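Local structure of fructose-1,6-bisphosphatase/inositol-1-monophosphatase (Thermotoga maritima, 2P3N) at residues 118-123 with 184-189; 159-164 with 171-176; 191-196 with 240-245; 200-205 with 231-236. The protein hydrolyses phosphate esters such as inositol 1-phosphate and fructose 1,6-bisphosphate with the help of magnesium, working as a homotetramer. All blocks are in the same frame, centred on the assembly; numbering follows the deposited sequence.

Contact 1: residues 118-123 with 184-189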
loop_
_atom_site.group_PDB
_atom_site.type_symbol
_atom_site.label_atom_id
_atom_site.label_comp_id
_atom_site.label_asym_id
_atom_site.label_seq_id
_atom_site.Cartn_x
_atom_site.Cartn_y
_atom_site.Cartn_z
ATOM N N GLU A 118 1.199 7.785 -4.034
ATOM C CA GLU A 118 1.324 9.158 -3.599
ATOM C C GLU A 118 0.637 10.046 -4.606
ATOM O O GLU A 118 0.944 9.999 -5.795
ATOM C CB GLU A 118 2.787 9.547 -3.503
ATOM C CG GLU A 118 3.562 8.688 -2.530
ATOM C CD GLU A 118 4.989 9.141 -2.378
ATOM O OE1 GLU A 118 5.578 8.843 -1.314
ATOM O OE2 GLU A 118 5.516 9.787 -3.318
ATOM N N THR A 119 -0.315 10.838 -4.133
ATOM C CA THR A 119 -1.031 11.747 -5.002
ATOM C C THR A 119 -0.909 13.148 -4.420
ATOM O O THR A 119 -1.536 13.483 -3.416
ATOM C CB THR A 119 -2.533 11.384 -5.139
ATOM O OG1 THR A 119 -2.680 9.983 -5.419
ATOM C CG2 THR A 119 -3.148 12.168 -6.313
ATOM N N LEU A 120 -0.075 13.953 -5.066
ATOM C CA LEU A 120 0.160 15.322 -4.662
ATOM C C LEU A 120 -0.611 16.218 -5.626
ATOM O O LEU A 120 -0.559 16.018 -6.835
ATOM C CB LEU A 120 1.662 15.609 -4.716
ATOM C CG LEU A 120 2.432 14.622 -3.834
ATOM C CD1 LEU A 120 2.885 13.455 -4.681
ATOM C CD2 LEU A 120 3.632 15.294 -3.195
ATOM N N TYR A 121 -1.350 17.186 -5.097
ATOM C CA TYR A 121 -2.118 18.085 -5.951
ATOM C C TYR A 121 -2.331 19.452 -5.333
ATOM O O TYR A 121 -2.159 19.644 -4.135
ATOM C CB TYR A 121 -3.482 17.480 -6.280
ATOM C CG TYR A 121 -4.243 17.033 -5.063
ATOM C CD1 TYR A 121 -3.972 15.806 -4.461
ATOM C CD2 TYR A 121 -5.194 17.860 -4.477
ATOM C CE1 TYR A 121 -4.632 15.414 -3.299
ATOM C CE2 TYR A 121 -5.859 17.481 -3.314
ATOM C CZ TYR A 121 -5.572 16.259 -2.732
ATOM O OH TYR A 121 -6.220 15.898 -1.581
ATOM N N ALA A 122 -2.720 20.403 -6.167
ATOM C CA ALA A 122 -2.973 21.761 -5.713
ATOM C C ALA A 122 -3.811 22.524 -6.723
ATOM O O ALA A 122 -3.564 22.456 -7.925
ATOM C CB ALA A 122 -1.653 22.499 -5.482
ATOM N N GLU A 123 -4.820 23.226 -6.224
ATOM C CA GLU A 123 -5.671 24.064 -7.054
ATOM C C GLU A 123 -5.304 25.485 -6.580
ATOM O O GLU A 123 -4.930 25.680 -5.417
ATOM C CB GLU A 123 -7.143 23.738 -6.800
ATOM C CG GLU A 123 -8.103 24.399 -7.761
ATOM C CD GLU A 123 -9.481 23.777 -7.696
ATOM O OE1 GLU A 123 -9.989 23.571 -6.570
ATOM O OE2 GLU A 123 -10.060 23.492 -8.767
ATOM N N VAL A 184 9.088 18.970 -3.063
ATOM C CA VAL A 184 9.507 20.173 -2.350
ATOM C C VAL A 184 8.261 20.784 -1.727
ATOM O O VAL A 184 8.297 21.310 -0.614
ATOM C CB VAL A 184 10.190 21.235 -3.284
ATOM C CG1 VAL A 184 11.111 20.557 -4.291
ATOM C CG2 VAL A 184 9.149 22.089 -3.973
ATOM N N GLY A 185 7.152 20.701 -2.452
ATOM C CA GLY A 185 5.908 21.244 -1.946
ATOM C C GLY A 185 5.456 20.497 -0.707
ATOM O O GLY A 185 4.770 21.063 0.134
ATOM N N ALA A 186 5.844 19.226 -0.593
ATOM C CA ALA A 186 5.467 18.385 0.547
ATOM C C ALA A 186 6.514 18.411 1.649
ATOM O O ALA A 186 6.393 17.689 2.629
ATOM C CB ALA A 186 5.243 16.946 0.091
ATOM N N GLY A 187 7.543 19.236 1.479
ATOM C CA GLY A 187 8.596 19.343 2.478
ATOM C C GLY A 187 9.640 18.231 2.473
ATOM O O GLY A 187 10.592 18.254 3.254
ATOM N N ARG A 188 9.477 17.257 1.589
ATOM C CA ARG A 188 10.416 16.154 1.526
ATOM C C ARG A 188 11.805 16.586 1.077
ATOM O O ARG A 188 12.804 16.076 1.586
ATOM C CB ARG A 188 9.862 15.063 0.616
ATOM C CG ARG A 188 8.515 14.547 1.092
ATOM C CD ARG A 188 8.156 13.247 0.431
ATOM N NE ARG A 188 6.978 12.668 1.051
ATOM C CZ ARG A 188 6.484 11.481 0.730
ATOM N NH1 ARG A 188 7.074 10.755 -0.212
ATOM N NH2 ARG A 188 5.410 11.021 1.358
ATOM N N VAL A 189 11.878 17.496 0.107
ATOM C CA VAL A 189 13.168 18.013 -0.350
ATOM C C VAL A 189 13.147 19.502 -0.158
ATOM O O VAL A 189 12.080 20.089 0.041
ATOM C CB VAL A 189 13.479 17.742 -1.837
ATOM C CG1 VAL A 189 14.000 16.327 -1.998
ATOM C CG2 VAL A 189 12.253 18.006 -2.696
#

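Contact 2: residues 159-164 with 171-176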
loop_
_atom_site.group_PDB
_atom_site.type_symbol
_atom_site.label_atom_id
_atom_site.label_comp_id
_atom_site.label_asym_id
_atom_site.label_seq_id
_atom_site.Cartn_x
_atom_site.Cartn_y
_atom_site.Cartn_z
ATOM N N LYS A 159 28.185 18.373 -12.584
ATOM C CA LYS A 159 28.819 19.605 -12.128
ATOM C C LYS A 159 28.056 20.201 -10.956
ATOM O O LYS A 159 28.652 20.561 -9.938
ATOM C CB LYS A 159 28.894 20.630 -13.268
ATOM C CG LYS A 159 30.020 20.377 -14.250
ATOM C CD LYS A 159 31.372 20.541 -13.570
ATOM C CE LYS A 159 32.509 20.107 -14.479
ATOM N NZ LYS A 159 32.455 18.648 -14.773
ATOM N N PHE A 160 26.739 20.303 -11.110
ATOM C CA PHE A 160 25.884 20.851 -10.066
ATOM C C PHE A 160 26.091 20.086 -8.763
ATOM O O PHE A 160 25.873 20.619 -7.673
ATOM C CB PHE A 160 24.425 20.784 -10.501
ATOM C CG PHE A 160 23.461 21.318 -9.477
ATOM C CD1 PHE A 160 22.891 20.477 -8.531
ATOM C CD2 PHE A 160 23.115 22.666 -9.465
ATOM C CE1 PHE A 160 21.984 20.970 -7.588
ATOM C CE2 PHE A 160 22.209 23.168 -8.525
ATOM C CZ PHE A 160 21.642 22.319 -7.588
ATOM N N ILE A 161 26.503 18.828 -8.879
ATOM C CA ILE A 161 26.781 18.023 -7.701
ATOM C C ILE A 161 28.016 18.644 -7.060
ATOM O O ILE A 161 27.973 19.091 -5.912
ATOM C CB ILE A 161 27.130 16.565 -8.062
ATOM C CG1 ILE A 161 25.921 15.868 -8.687
ATOM C CG2 ILE A 161 27.614 15.830 -6.822
ATOM C CD1 ILE A 161 24.738 15.758 -7.776
ATOM N N GLU A 162 29.105 18.677 -7.831
ATOM C CA GLU A 162 30.392 19.225 -7.397
ATOM C C GLU A 162 30.258 20.510 -6.600
ATOM O O GLU A 162 30.829 20.643 -5.515
ATOM C CB GLU A 162 31.290 19.487 -8.609
ATOM C CG GLU A 162 31.559 18.249 -9.446
ATOM C CD GLU A 162 32.582 18.484 -10.546
ATOM O OE1 GLU A 162 33.723 18.877 -10.216
ATOM O OE2 GLU A 162 32.246 18.270 -11.736
ATOM N N ARG A 163 29.500 21.451 -7.150
ATOM C CA ARG A 163 29.285 22.738 -6.509
ATOM C C ARG A 163 28.502 22.581 -5.214
ATOM O O ARG A 163 28.933 23.030 -4.151
ATOM C CB ARG A 163 28.485 23.661 -7.427
ATOM C CG ARG A 163 28.721 23.474 -8.911
ATOM C CD ARG A 163 29.967 24.178 -9.396
ATOM N NE ARG A 163 31.161 23.365 -9.197
ATOM C CZ ARG A 163 32.362 23.679 -9.669
ATOM N NH1 ARG A 163 33.393 22.874 -9.441
ATOM N NH2 ARG A 163 32.534 24.797 -10.369
ATOM N N MET A 164 27.348 21.933 -5.325
ATOM C CA MET A 164 26.429 21.739 -4.207
ATOM C C MET A 164 26.852 20.757 -3.115
ATOM O O MET A 164 26.620 21.002 -1.934
ATOM C CB MET A 164 25.058 21.331 -4.758
ATOM C CG MET A 164 23.907 21.995 -4.042
ATOM S SD MET A 164 24.137 23.779 -3.959
ATOM C CE MET A 164 22.859 24.375 -5.047
ATOM N N ILE A 171 22.375 15.443 -2.010
ATOM C CA ILE A 171 21.692 15.732 -3.271
ATOM C C ILE A 171 21.006 14.481 -3.808
ATOM O O ILE A 171 21.571 13.384 -3.762
ATOM C CB ILE A 171 22.670 16.253 -4.350
ATOM C CG1 ILE A 171 23.293 17.586 -3.913
ATOM C CG2 ILE A 171 21.926 16.429 -5.672
ATOM C CD1 ILE A 171 22.325 18.766 -3.917
ATOM N N ARG A 172 19.789 14.649 -4.324
ATOM C CA ARG A 172 19.028 13.521 -4.855
ATOM C C ARG A 172 18.712 13.589 -6.345
ATOM O O ARG A 172 18.463 14.658 -6.908
ATOM C CB ARG A 172 17.715 13.357 -4.079
ATOM C CG ARG A 172 17.881 12.901 -2.631
ATOM C CD ARG A 172 18.713 11.613 -2.549
ATOM N NE ARG A 172 19.019 11.221 -1.172
ATOM C CZ ARG A 172 20.208 10.781 -0.766
ATOM N NH1 ARG A 172 20.391 10.443 0.504
ATOM N NH2 ARG A 172 21.219 10.687 -1.626
ATOM N N ILE A 173 18.735 12.414 -6.966
ATOM C CA ILE A 173 18.428 12.238 -8.384
ATOM C C ILE A 173 17.537 10.994 -8.410
ATOM O O ILE A 173 18.031 9.869 -8.538
ATOM C CB ILE A 173 19.695 11.961 -9.195
ATOM C CG1 ILE A 173 20.621 13.171 -9.130
ATOM C CG2 ILE A 173 19.325 11.633 -10.628
ATOM C CD1 ILE A 173 21.909 12.988 -9.886
ATOM N N LEU A 174 16.229 11.217 -8.285
ATOM C CA LEU A 174 15.243 10.142 -8.217
ATOM C C LEU A 174 14.728 9.631 -9.542
ATOM O O LEU A 174 14.544 8.428 -9.702
ATOM C CB LEU A 174 14.054 10.586 -7.373
ATOM C CG LEU A 174 14.362 11.326 -6.072
ATOM C CD1 LEU A 174 14.897 12.723 -6.392
ATOM C CD2 LEU A 174 13.090 11.435 -5.245
ATOM N N GLY A 175 14.454 10.536 -10.477
ATOM C CA GLY A 175 13.988 10.097 -11.780
ATOM C C GLY A 175 12.716 10.707 -12.320
ATOM O O GLY A 175 12.433 10.565 -13.511
ATOM N N SER A 176 11.955 11.388 -11.471
ATOM C CA SER A 176 10.707 11.993 -11.916
ATOM C C SER A 176 10.661 13.493 -11.670
ATOM O O SER A 176 10.622 13.950 -10.530
ATOM C CB SER A 176 9.516 11.316 -11.224
ATOM O OG SER A 176 8.284 11.709 -11.814
#

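Contact 3: residues 191-196 with 240-245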
loop_
_atom_site.group_PDB
_atom_site.type_symbol
_atom_site.label_atom_id
_atom_site.label_comp_id
_atom_site.label_asym_id
_atom_site.label_seq_id
_atom_site.Cartn_x
_atom_site.Cartn_y
_atom_site.Cartn_z
ATOM N N PHE A 191 14.890 21.812 -2.378
ATOM C CA PHE A 191 14.881 22.518 -3.649
ATOM C C PHE A 191 15.122 21.563 -4.805
ATOM O O PHE A 191 15.774 20.525 -4.647
ATOM C CB PHE A 191 15.918 23.648 -3.646
ATOM C CG PHE A 191 17.323 23.192 -3.365
ATOM C CD1 PHE A 191 18.071 22.548 -4.344
ATOM C CD2 PHE A 191 17.895 23.398 -2.113
ATOM C CE1 PHE A 191 19.377 22.111 -4.080
ATOM C CE2 PHE A 191 19.200 22.966 -1.832
ATOM C CZ PHE A 191 19.942 22.321 -2.817
ATOM N N PHE A 192 14.571 21.922 -5.963
ATOM C CA PHE A 192 14.692 21.118 -7.174
ATOM C C PHE A 192 14.980 22.041 -8.359
ATOM O O PHE A 192 14.326 23.077 -8.528
ATOM C CB PHE A 192 13.392 20.319 -7.397
ATOM C CG PHE A 192 13.382 19.483 -8.660
ATOM C CD1 PHE A 192 14.409 18.584 -8.936
ATOM C CD2 PHE A 192 12.341 19.605 -9.580
ATOM C CE1 PHE A 192 14.399 17.820 -10.112
ATOM C CE2 PHE A 192 12.323 18.848 -10.750
ATOM C CZ PHE A 192 13.353 17.956 -11.017
ATOM N N VAL A 193 15.967 21.657 -9.168
ATOM C CA VAL A 193 16.373 22.440 -10.332
ATOM C C VAL A 193 16.415 21.609 -11.617
ATOM O O VAL A 193 17.013 20.528 -11.645
ATOM C CB VAL A 193 17.759 23.070 -10.092
ATOM C CG1 VAL A 193 17.690 24.027 -8.910
ATOM C CG2 VAL A 193 18.779 21.985 -9.807
ATOM N N THR A 194 15.772 22.116 -12.672
ATOM C CA THR A 194 15.727 21.429 -13.965
ATOM C C THR A 194 16.321 22.275 -15.082
ATOM O O THR A 194 16.514 23.483 -14.933
ATOM C CB THR A 194 14.290 21.052 -14.400
ATOM O OG1 THR A 194 13.514 22.241 -14.584
ATOM C CG2 THR A 194 13.626 20.177 -13.369
ATOM N N TRP A 195 16.566 21.629 -16.216
ATOM C CA TRP A 195 17.180 22.282 -17.361
ATOM C C TRP A 195 16.653 21.712 -18.671
ATOM O O TRP A 195 16.685 20.504 -18.890
ATOM C CB TRP A 195 18.689 22.064 -17.278
ATOM C CG TRP A 195 19.505 23.105 -17.933
ATOM C CD1 TRP A 195 19.145 24.399 -18.176
ATOM C CD2 TRP A 195 20.878 22.988 -18.325
ATOM N NE1 TRP A 195 20.213 25.100 -18.687
ATOM C CE2 TRP A 195 21.290 24.259 -18.789
ATOM C CE3 TRP A 195 21.803 21.933 -18.325
ATOM C CZ2 TRP A 195 22.594 24.508 -19.247
ATOM C CZ3 TRP A 195 23.105 22.180 -18.783
ATOM C CH2 TRP A 195 23.483 23.459 -19.235
ATOM N N ARG A 196 16.182 22.592 -19.545
ATOM C CA ARG A 196 15.659 22.182 -20.843
ATOM C C ARG A 196 14.526 21.182 -20.694
ATOM O O ARG A 196 14.618 20.061 -21.187
ATOM C CB ARG A 196 16.761 21.547 -21.696
ATOM C CG ARG A 196 18.076 22.306 -21.704
ATOM C CD ARG A 196 18.950 21.837 -22.853
ATOM N NE ARG A 196 20.356 22.158 -22.645
ATOM C CZ ARG A 196 21.111 21.615 -21.695
ATOM N NH1 ARG A 196 20.597 20.722 -20.858
ATOM N NH2 ARG A 196 22.388 21.951 -21.594
ATOM N N ASP A 240 17.990 31.955 -3.155
ATOM C CA ASP A 240 19.149 32.668 -3.695
ATOM C C ASP A 240 20.438 31.881 -3.535
ATOM O O ASP A 240 21.310 31.924 -4.405
ATOM C CB ASP A 240 19.274 34.037 -3.029
ATOM C CG ASP A 240 18.009 34.867 -3.177
ATOM O OD1 ASP A 240 17.486 34.958 -4.313
ATOM O OD2 ASP A 240 17.535 35.424 -2.163
ATOM N N GLU A 241 20.553 31.152 -2.430
ATOM C CA GLU A 241 21.737 30.339 -2.190
ATOM C C GLU A 241 21.906 29.371 -3.367
ATOM O O GLU A 241 23.031 29.005 -3.735
ATOM C CB GLU A 241 21.591 29.571 -0.868
ATOM C CG GLU A 241 22.378 30.173 0.304
ATOM C CD GLU A 241 21.706 29.964 1.668
ATOM O OE1 GLU A 241 20.738 30.697 1.985
ATOM O OE2 GLU A 241 22.146 29.066 2.423
ATOM N N VAL A 242 20.777 28.982 -3.961
ATOM C CA VAL A 242 20.756 28.067 -5.106
ATOM C C VAL A 242 20.883 28.814 -6.448
ATOM O O VAL A 242 21.656 28.405 -7.320
ATOM C CB VAL A 242 19.454 27.198 -5.099
ATOM C CG1 VAL A 242 19.327 26.405 -6.392
ATOM C CG2 VAL A 242 19.479 26.239 -3.916
ATOM N N VAL A 243 20.137 29.906 -6.609
ATOM C CA VAL A 243 20.198 30.682 -7.844
ATOM C C VAL A 243 21.657 30.900 -8.227
ATOM O O VAL A 243 22.027 30.778 -9.392
ATOM C CB VAL A 243 19.520 32.069 -7.697
ATOM C CG1 VAL A 243 19.544 32.791 -9.029
ATOM C CG2 VAL A 243 18.084 31.915 -7.217
ATOM N N LYS A 244 22.487 31.202 -7.235
ATOM C CA LYS A 244 23.905 31.442 -7.485
ATOM C C LYS A 244 24.633 30.207 -7.991
ATOM O O LYS A 244 25.181 30.207 -9.088
ATOM C CB LYS A 244 24.610 31.927 -6.214
ATOM C CG LYS A 244 26.012 32.497 -6.471
ATOM C CD LYS A 244 27.023 32.105 -5.390
ATOM C CE LYS A 244 27.507 30.660 -5.558
ATOM N NZ LYS A 244 28.226 30.452 -6.850
ATOM N N VAL A 245 24.645 29.157 -7.179
ATOM C CA VAL A 245 25.335 27.922 -7.539
ATOM C C VAL A 245 24.962 27.398 -8.916
ATOM O O VAL A 245 25.797 26.828 -9.617
ATOM C CB VAL A 245 25.057 26.803 -6.514
ATOM C CG1 VAL A 245 25.888 25.570 -6.851
ATOM C CG2 VAL A 245 25.367 27.299 -5.110
#

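Contact 4: residues 200-205 with 231-236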
loop_
_atom_site.group_PDB
_atom_site.type_symbol
_atom_site.label_atom_id
_atom_site.label_comp_id
_atom_site.label_asym_id
_atom_site.label_seq_id
_atom_site.Cartn_x
_atom_site.Cartn_y
_atom_site.Cartn_z
ATOM N N TRP A 200 5.054 20.053 -19.729
ATOM C CA TRP A 200 4.332 18.911 -19.152
ATOM C C TRP A 200 5.081 18.276 -17.994
ATOM O O TRP A 200 4.508 17.490 -17.230
ATOM C CB TRP A 200 4.007 17.849 -20.214
ATOM C CG TRP A 200 5.138 17.435 -21.092
ATOM C CD1 TRP A 200 6.157 16.578 -20.788
ATOM C CD2 TRP A 200 5.342 17.838 -22.445
ATOM N NE1 TRP A 200 6.983 16.416 -21.874
ATOM C CE2 TRP A 200 6.504 17.181 -22.905
ATOM C CE3 TRP A 200 4.652 18.693 -23.315
ATOM C CZ2 TRP A 200 6.993 17.349 -24.199
ATOM C CZ3 TRP A 200 5.135 18.858 -24.600
ATOM C CH2 TRP A 200 6.298 18.187 -25.031
ATOM N N ASP A 201 6.360 18.638 -17.873
ATOM C CA ASP A 201 7.231 18.149 -16.815
ATOM C C ASP A 201 7.113 19.038 -15.581
ATOM O O ASP A 201 7.345 18.576 -14.465
ATOM C CB ASP A 201 8.700 18.154 -17.271
ATOM C CG ASP A 201 8.973 17.190 -18.405
ATOM O OD1 ASP A 201 8.755 15.966 -18.228
ATOM O OD2 ASP A 201 9.420 17.660 -19.474
ATOM N N ILE A 202 6.744 20.304 -15.774
ATOM C CA ILE A 202 6.666 21.231 -14.648
ATOM C C ILE A 202 5.379 22.018 -14.380
ATOM O O ILE A 202 5.286 22.696 -13.360
ATOM C CB ILE A 202 7.842 22.246 -14.709
ATOM C CG1 ILE A 202 7.946 22.868 -16.106
ATOM C CG2 ILE A 202 9.141 21.551 -14.376
ATOM C CD1 ILE A 202 6.837 23.853 -16.440
ATOM N N ALA A 203 4.390 21.931 -15.262
ATOM C CA ALA A 203 3.145 22.681 -15.074
ATOM C C ALA A 203 2.397 22.335 -13.786
ATOM O O ALA A 203 1.818 23.214 -13.140
ATOM C CB ALA A 203 2.219 22.480 -16.279
ATOM N N ALA A 204 2.400 21.056 -13.420
ATOM C CA ALA A 204 1.700 20.627 -12.223
ATOM C C ALA A 204 2.553 20.881 -11.002
ATOM O O ALA A 204 2.060 21.356 -9.987
ATOM C CB ALA A 204 1.346 19.159 -12.320
ATOM N N GLY A 205 3.839 20.570 -11.107
ATOM C CA GLY A 205 4.735 20.772 -9.982
ATOM C C GLY A 205 4.926 22.235 -9.633
ATOM O O GLY A 205 5.412 22.574 -8.555
ATOM N N PHE A 231 14.248 25.801 -14.409
ATOM C CA PHE A 231 13.398 25.813 -13.224
ATOM C C PHE A 231 14.087 25.569 -11.899
ATOM O O PHE A 231 14.903 24.659 -11.752
ATOM C CB PHE A 231 12.267 24.801 -13.394
ATOM C CG PHE A 231 11.113 25.321 -14.192
ATOM C CD1 PHE A 231 10.161 26.132 -13.599
ATOM C CD2 PHE A 231 10.994 25.028 -15.539
ATOM C CE1 PHE A 231 9.113 26.639 -14.332
ATOM C CE2 PHE A 231 9.949 25.534 -16.277
ATOM C CZ PHE A 231 9.005 26.344 -15.669
ATOM N N ILE A 232 13.731 26.403 -10.931
ATOM C CA ILE A 232 14.277 26.302 -9.592
ATOM C C ILE A 232 13.124 26.267 -8.601
ATOM O O ILE A 232 12.432 27.272 -8.411
ATOM C CB ILE A 232 15.195 27.510 -9.251
ATOM C CG1 ILE A 232 16.349 27.592 -10.260
ATOM C CG2 ILE A 232 15.746 27.369 -7.822
ATOM C CD1 ILE A 232 17.280 28.770 -10.052
ATOM N N PHE A 233 12.908 25.101 -7.994
ATOM C CA PHE A 233 11.854 24.929 -6.992
ATOM C C PHE A 233 12.515 24.961 -5.619
ATOM O O PHE A 233 13.545 24.312 -5.401
ATOM C CB PHE A 233 11.129 23.589 -7.169
ATOM C CG PHE A 233 10.456 23.425 -8.506
ATOM C CD1 PHE A 233 11.179 23.004 -9.617
ATOM C CD2 PHE A 233 9.095 23.686 -8.651
ATOM C CE1 PHE A 233 10.554 22.842 -10.849
ATOM C CE2 PHE A 233 8.463 23.530 -9.881
ATOM C CZ PHE A 233 9.192 23.106 -10.982
ATOM N N SER A 234 11.929 25.703 -4.686
ATOM C CA SER A 234 12.523 25.795 -3.363
ATOM C C SER A 234 11.504 26.150 -2.282
ATOM O O SER A 234 10.380 26.547 -2.580
ATOM C CB SER A 234 13.639 26.849 -3.389
ATOM O OG SER A 234 14.669 26.565 -2.455
ATOM N N ASN A 235 11.905 25.994 -1.024
ATOM C CA ASN A 235 11.046 26.336 0.105
ATOM C C ASN A 235 10.974 27.853 0.274
ATOM O O ASN A 235 10.291 28.354 1.170
ATOM C CB ASN A 235 11.580 25.714 1.400
ATOM C CG ASN A 235 13.070 25.932 1.586
ATOM O OD1 ASN A 235 13.637 26.898 1.070
ATOM N ND2 ASN A 235 13.712 25.041 2.341
ATOM N N GLY A 236 11.686 28.579 -0.590
ATOM C CA GLY A 236 11.697 30.028 -0.508
ATOM C C GLY A 236 12.547 30.527 0.647
ATOM O O GLY A 236 12.412 31.672 1.064
#

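Contact 1: residues 118-123 with 184-189
E118 and R188 meet in a salt bridge that ties strand 118-123 of the large mixed sheet to the loop leaving helix 177-185, part of the helix layer between the two sheets of the inositol monophosphatase fold. A single oxygen carries it: R188 NH1 donates to E118 OE1 at 2.7 Å with an N-H...O angle of 152°. The two side chains come from opposite directions, their flat groups far from coplanar, with 75° between carboxylate and guanidinium planes. The nitrogen reaches OE1 from above the carboxylate plane, while the oxygen lies near the edge of the guanidinium, somewhat tilted from its plane. R188 gets there on an extended chain, which carries the charge back from the loop to the strand. Beside this polar pair, L120 points toward A186 from the strand, and the methyl CB of A186 rests 4.0 Å from L120 CD2. Just after that alanine the helix ends in a Schellman motif, in which G187 has left helical geometry with a positive phi of 79°. Farther out, F130 of the neighbouring strand 127-130 touches both E118 and R188, and G90 of a second subunit packs on R188. Helix 177-185 supplies a second bond that would limit rotation of the carboxylate: the other oxygen of E118, OE2, is hydrogen-bonded to Y183 OH.

Contact 2: residues 159-164 with 171-176
I171 packs against I161 and M164 where helix 156-167 covers strand 170-172, the last two elements of a beta-alpha-beta unit that starts with strand 147-150. The contacts between the two segments are apolar, with no hydrogen bond. I161 and I171 lie alongside one another, running in opposite senses, and I161 CD1 settles 3.6 Å from I171 CG2. The other branch of I171 ends about a right angle away from CG2 as seen from CB: chi1 -63° and chi2 -71° together bring CD1 to M164, whose chain runs across it. F160 adds a more distant, oblique contact from its ring to the same methyl, and I173 reaches the end of I161 only loosely. Polar interactions lie along the helix instead, where K159 NZ bonds to E162 OE2 at 3.1 Å within a salt bridge; the same lysine also pairs with E162 of a second subunit. That neighbour also packs on both segments, its I161 on I161 and its I173 on I173. On the strand, the CB of R172 points away from the helix; this residue probably binds substrate, as in relatives. The bend of M164 at chi2 (51°) and chi3 leads its sulfur away, leaving CG to touch I171 CD1 at 3.6 Å.

Contact 3: residues 191-196 with 240-245
V242 presses one methyl onto the ring of F191 and the other against V193, joining helix 239-253 to strand 191-195 of the five-stranded mixed sheet in this alpha/beta phosphatase. The close part is a CH-pi contact: V242 CG2 sits over the centre of one face of F191, 3.7 Å from the ring centroid and only 10° off the ring normal. All six ring carbons lie at similar distances from that methyl, so it is the face as a whole that carries it. With chi1 57°, CG of F191 stands between the backbone N and the carbonyl carbon, a setting in which one ring face is presented to V242. An alanine here would strip the face from under V242 CG2 and is likely to leave a gap between helix and strand. Away from these three residues the segments diverge. D240 and K244 lie on the solvent side of the helix, where K244 NZ pairs with E248 in the following turn. Farther along segment 191-196, well away from helix 239-253, the guanidinium of R196 lies over one face of the W195 ring, offset toward its rim; R196 is a probable substrate-binding residue. V193 and V242 meet end on, methyl against methyl, closing the buried side with V193 CG1 3.8 Å from V242 CG1.

Contact 4: residues 200-205 with 231-236
Helix segment 200-205 and strand 231-234 run in the same general direction, crossing at 28° with their axes 11.0 Å apart at closest approach, so that I202 faces F231 and G205 faces F233 in this helix-on-sheet layer of the inositol monophosphatase fold. I202 is the wedge of the contact. Its CB stands over the centre of one face of F231, 4.2 Å from the ring centroid in a CH-pi contact. With chi1 at 50°, CG1 lies between the backbone N and the carbonyl carbon, and it comes down toward the rim of the same ring, 3.3 Å from F231 CE2. The other branch, CG2, meets F233 at the ring edge, near its plane, so the two phenylalanines present different sides to one isoleucine. In place of F231, a serine would probably leave both CG1 and CD1 of I202 without the ring they rest on and open a gap beneath the helix. Next to I202, D201 probably contributes to a second magnesium site, as in relatives; its OD2 accepts a hydrogen bond from the backbone N of N198. Strand 191-195 flanks the other element, with T194 packed on F231. One turn along the helix, G205 has no side chain, and its carbonyl O approaches F233 CE2 at 3.5 Å.

How the contacts relate
Contacts 2, 3 and 4 all reach the five-stranded sheet. Strands 191-195 and 230-234 are neighbours in it, and T194 N lies 2.8 Å from F231 O, a probable hydrogen bond joining contacts 3 and 4. Contacts 2 and 3 share a layer of helices: M164 CE packs 3.6 Å from V245 CB, and F160 touches V193. Contact 1 meets contact 4 where V184 CG2 lies 4.0 Å from F233 CB, and V184 also packs on F192 of contact 3. Contact 4 is near the catalytic region: the I202 side chain is about 12 Å from the bound magnesium ion, which E65, D79 and I81 coordinate, and about 5 Å from that of A177, a probable substrate-binding residue.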